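Local coordinates for protein pectate lyase (Cellvibrio cellulosa, PDB 1GXM) that cleaves polygalacturonic acid by an anti-beta-elimination mechanism, as the catalytic module of a longer family 10 polysaccharide lyase, at residues T142-A147 with K168-K173; G221-L226 with A241-F246. One frame throughout, in Å; residues are numbered along the deposited sequence.

Interaction 1 of 2, residues T142-A147 with K168-K173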
# COMPACT_ATOMS: atom_id res chain seq x y z
N THR A 142 4.97 4.49 5.16
CA THR A 142 4.27 5.53 5.92
C THR A 142 4.48 5.31 7.41
O THR A 142 4.77 6.25 8.15
CB THR A 142 2.78 5.51 5.58
OG1 THR A 142 2.60 5.84 4.20
CG2 THR A 142 2.01 6.61 6.34
N VAL A 143 4.37 4.07 7.86
CA VAL A 143 4.61 3.77 9.27
C VAL A 143 6.04 4.17 9.64
O VAL A 143 6.27 4.84 10.66
CB VAL A 143 4.40 2.28 9.58
CG1 VAL A 143 4.84 1.98 10.99
CG2 VAL A 143 2.95 1.90 9.39
N LEU A 144 6.99 3.75 8.83
CA LEU A 144 8.40 4.07 9.12
C LEU A 144 8.62 5.57 9.10
O LEU A 144 9.39 6.09 9.89
CB LEU A 144 9.34 3.36 8.15
CG LEU A 144 9.36 1.84 8.33
CD1 LEU A 144 10.16 1.24 7.19
CD2 LEU A 144 9.93 1.44 9.67
N ASP A 145 7.96 6.27 8.19
CA ASP A 145 8.08 7.72 8.12
C ASP A 145 7.47 8.39 9.34
O ASP A 145 8.04 9.34 9.86
CB ASP A 145 7.43 8.26 6.87
CG ASP A 145 7.55 9.73 6.76
OD1 ASP A 145 8.67 10.24 6.47
OD2 ASP A 145 6.56 10.46 6.94
N PHE A 146 6.33 7.92 9.81
CA PHE A 146 5.76 8.46 11.02
C PHE A 146 6.72 8.20 12.19
O PHE A 146 6.95 9.08 13.03
CB PHE A 146 4.38 7.86 11.29
CG PHE A 146 3.26 8.63 10.65
CD1 PHE A 146 3.28 8.91 9.29
CD2 PHE A 146 2.19 9.07 11.40
CE1 PHE A 146 2.25 9.61 8.72
CE2 PHE A 146 1.15 9.75 10.82
CZ PHE A 146 1.19 10.04 9.48
N ALA A 147 7.31 7.01 12.24
CA ALA A 147 8.25 6.67 13.30
C ALA A 147 9.45 7.61 13.20
O ALA A 147 9.89 8.20 14.20
CB ALA A 147 8.68 5.22 13.19
N LYS A 168 14.57 6.83 8.78
CA LYS A 168 14.64 7.82 7.73
C LYS A 168 15.36 7.26 6.51
O LYS A 168 14.94 7.48 5.37
CB LYS A 168 15.33 9.10 8.20
CG LYS A 168 15.29 10.16 7.14
CD LYS A 168 15.85 11.46 7.59
CE LYS A 168 15.81 12.46 6.45
NZ LYS A 168 16.45 13.77 6.82
N THR A 169 16.44 6.54 6.73
CA THR A 169 17.18 5.92 5.65
C THR A 169 16.27 4.93 4.90
O THR A 169 16.23 4.92 3.68
CB THR A 169 18.43 5.22 6.21
OG1 THR A 169 19.33 6.23 6.69
CG2 THR A 169 19.19 4.43 5.14
N ALA A 170 15.53 4.11 5.62
CA ALA A 170 14.63 3.15 4.98
C ALA A 170 13.54 3.87 4.18
O ALA A 170 13.20 3.47 3.08
CB ALA A 170 14.00 2.26 6.03
N VAL A 171 13.02 4.95 4.72
CA VAL A 171 12.00 5.74 4.02
C VAL A 171 12.59 6.37 2.77
O VAL A 171 11.96 6.36 1.72
CB VAL A 171 11.37 6.78 4.94
CG1 VAL A 171 10.47 7.74 4.18
CG2 VAL A 171 10.57 6.09 6.01
N THR A 172 13.79 6.90 2.89
CA THR A 172 14.48 7.50 1.76
C THR A 172 14.73 6.49 0.67
O THR A 172 14.52 6.76 -0.50
CB THR A 172 15.79 8.10 2.22
OG1 THR A 172 15.49 9.08 3.22
CG2 THR A 172 16.44 8.85 1.12
N LYS A 173 15.20 5.31 1.06
CA LYS A 173 15.42 4.24 0.09
C LYS A 173 14.11 3.83 -0.56
O LYS A 173 14.08 3.57 -1.73
CB LYS A 173 16.07 3.04 0.76
CG LYS A 173 17.53 3.26 1.11
CD LYS A 173 18.07 2.18 2.05
CE LYS A 173 18.05 0.81 1.45
NZ LYS A 173 18.67 -0.16 2.39

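Interaction 2 of 2, residues G221-L226 with A241-F246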
# COMPACT_ATOMS: atom_id res chain seq x y z
N GLY A 221 -2.30 4.72 -3.00
CA GLY A 221 -1.55 4.70 -1.77
C GLY A 221 -0.11 5.10 -1.97
O GLY A 221 0.51 5.68 -1.08
N VAL A 222 0.45 4.75 -3.12
CA VAL A 222 1.83 5.14 -3.41
C VAL A 222 1.90 6.67 -3.48
O VAL A 222 2.78 7.30 -2.91
CB VAL A 222 2.33 4.53 -4.71
CG1 VAL A 222 3.74 5.01 -5.00
CG2 VAL A 222 2.32 3.02 -4.65
N LEU A 223 0.97 7.27 -4.21
CA LEU A 223 0.90 8.72 -4.27
C LEU A 223 0.69 9.35 -2.90
O LEU A 223 1.30 10.34 -2.55
CB LEU A 223 -0.18 9.17 -5.24
CG LEU A 223 0.16 8.84 -6.68
CD1 LEU A 223 -1.07 9.01 -7.58
CD2 LEU A 223 1.30 9.68 -7.23
N ALA A 224 -0.19 8.75 -2.12
CA ALA A 224 -0.46 9.26 -0.78
C ALA A 224 0.83 9.22 0.05
O ALA A 224 1.16 10.17 0.74
CB ALA A 224 -1.55 8.45 -0.14
N PHE A 225 1.56 8.11 -0.01
CA PHE A 225 2.84 8.06 0.68
C PHE A 225 3.80 9.15 0.19
O PHE A 225 4.42 9.83 0.99
CB PHE A 225 3.53 6.71 0.53
CG PHE A 225 4.95 6.78 0.93
CD1 PHE A 225 5.30 6.97 2.25
CD2 PHE A 225 5.94 6.81 -0.03
CE1 PHE A 225 6.63 7.15 2.61
CE2 PHE A 225 7.25 7.00 0.32
CZ PHE A 225 7.58 7.15 1.64
N LEU A 226 3.93 9.29 -1.12
CA LEU A 226 4.83 10.33 -1.64
C LEU A 226 4.45 11.70 -1.16
O LEU A 226 5.32 12.52 -0.92
CB LEU A 226 4.89 10.30 -3.16
CG LEU A 226 5.64 9.13 -3.77
CD1 LEU A 226 5.48 9.24 -5.28
CD2 LEU A 226 7.10 9.07 -3.38
N ALA A 241 2.48 13.91 -11.75
CA ALA A 241 2.29 13.04 -12.90
C ALA A 241 1.33 11.91 -12.55
O ALA A 241 0.48 11.55 -13.34
CB ALA A 241 3.59 12.46 -13.36
N GLY A 242 1.47 11.32 -11.38
CA GLY A 242 0.57 10.24 -11.00
C GLY A 242 -0.87 10.70 -10.83
O GLY A 242 -1.83 10.04 -11.24
N VAL A 243 -1.04 11.87 -10.24
CA VAL A 243 -2.36 12.43 -10.06
C VAL A 243 -2.96 12.78 -11.42
O VAL A 243 -4.13 12.54 -11.68
CB VAL A 243 -2.32 13.67 -9.16
CG1 VAL A 243 -3.62 14.45 -9.24
CG2 VAL A 243 -1.99 13.25 -7.73
N ALA A 244 -2.14 13.33 -12.32
CA ALA A 244 -2.60 13.64 -13.66
C ALA A 244 -3.06 12.38 -14.38
O ALA A 244 -4.02 12.39 -15.13
CB ALA A 244 -1.53 14.33 -14.44
N TRP A 245 -2.35 11.28 -14.17
CA TRP A 245 -2.74 10.02 -14.77
C TRP A 245 -4.11 9.60 -14.26
O TRP A 245 -4.96 9.23 -15.04
CB TRP A 245 -1.68 8.96 -14.50
CG TRP A 245 -2.00 7.62 -15.05
CD1 TRP A 245 -1.73 7.16 -16.29
CD2 TRP A 245 -2.67 6.57 -14.36
NE1 TRP A 245 -2.20 5.88 -16.43
CE2 TRP A 245 -2.76 5.48 -15.25
CE3 TRP A 245 -3.17 6.43 -13.07
CZ2 TRP A 245 -3.35 4.29 -14.90
CZ3 TRP A 245 -3.76 5.24 -12.72
CH2 TRP A 245 -3.84 4.19 -13.62
N PHE A 246 -4.32 9.69 -12.96
CA PHE A 246 -5.61 9.30 -12.40
C PHE A 246 -6.71 10.19 -12.94
O PHE A 246 -7.84 9.75 -13.16
CB PHE A 246 -5.59 9.39 -10.88
CG PHE A 246 -5.22 8.10 -10.23
CD1 PHE A 246 -6.14 7.08 -10.17
CD2 PHE A 246 -3.95 7.89 -9.71
CE1 PHE A 246 -5.82 5.89 -9.60
CE2 PHE A 246 -3.64 6.70 -9.13
CZ PHE A 246 -4.56 5.69 -9.08

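Interaction 1 of 2, residues T142-A147 with K168-K173
Asp-145 and Val-171 mark the point where helix segments 142-147 and 168-173 come nearest, their CA atoms 6.0 Å apart, as the two segments run roughly antiparallel with axes approaching to 8.7 Å at an angle of 141°. Their parent helices are successive in the chain and pack as a helical hairpin, consistent with the six-hairpin clan of the pectic acid lyase family. Val-171 CG2 lies against the facing main chain, 3.4 Å from Asp-145 N, and touches Leu-144 CB at 3.7 Å. Val-171 CG1, anti to its own backbone N (chi1 171°), is the branch that reaches the carboxylate, 3.8 Å from Asp-145 OD1, with the valine and aspartate side chains roughly perpendicular. A beta-branched residue suits this place because it is short yet broad. Beside it, Leu-144 CD1 reaches Ala-170 CB at 4.1 Å, where the single methyl leaves room for the longer leucine. Phe-225 of helix 219-226 also packs on Val-171. The contact is purely van der Waals, even though Asp-145 is buried. Its charge is met elsewhere, OD2 by a salt bridge to Arg-151 and OD1 by Gln-229 NE2, so the carboxylate can lie beside a methyl group and would probably stay ionised.

Interaction 2 of 2, residues G221-L226 with A241-F246
Leu-223 reaches from helix segment 221-226 to Gly-242, Val-243 and Phe-246 of segment 241-246, the two running roughly antiparallel with axes 10.4 Å apart at closest. Its CB points at the facing helix, and with CG beside the backbone N (chi1 -68°) the chain continues across the gap to a fork at CG. Leu-223 CD2 comes down 3.9 Å from Gly-242 CA. Having no side chain, Gly-242 lets this methyl settle directly on its main chain. Leu-223 CD1 meets more: Gly-242 C at 3.7 Å, Val-243 CG2 at 4.3 Å, and Phe-246 CD2 at 3.8 Å, where the methyl sits at the ring's edge, near its plane. One face of the same ring is taken by the neighbouring indole, Trp-245 CZ3 lying 3.6 Å above the centre of the Phe-246 ring. The two parent helices are consecutive and form a helical hairpin, consistent with the six-hairpin clan. Helix 318-329 closes over this cluster, Ile-322 touching both Leu-223 and Phe-246 while Ala-326 packs on Val-243. Trp-277, from strand 274-278, also meets the Phe-246 ring and gives its NE1 to Phe-246 O, tying the end of helix 233-246 to that strand.

In the fold
Both contacts are buried pairings of roughly antiparallel helices within the pectic acid lyase family region, and they follow one another along the chain, with centres about 18 Å apart. They share no helix, yet helix 219-226 of interaction 2 bridges them: its Phe-225 packs on both segments of interaction 1, touching Thr-142 as well as the valine, while Leu-223 of the same helix serves interaction 2. Across the closer axes of interaction 1, Val-171 and Ala-170 meet Leu-144 and Asp-145, a charged residue whose polar partners lie outside the pair. Across the wider gap of interaction 2 a single leucine makes every contact from its side, and an aromatic ring, Phe-246, takes part, whereas in interaction 1 none does.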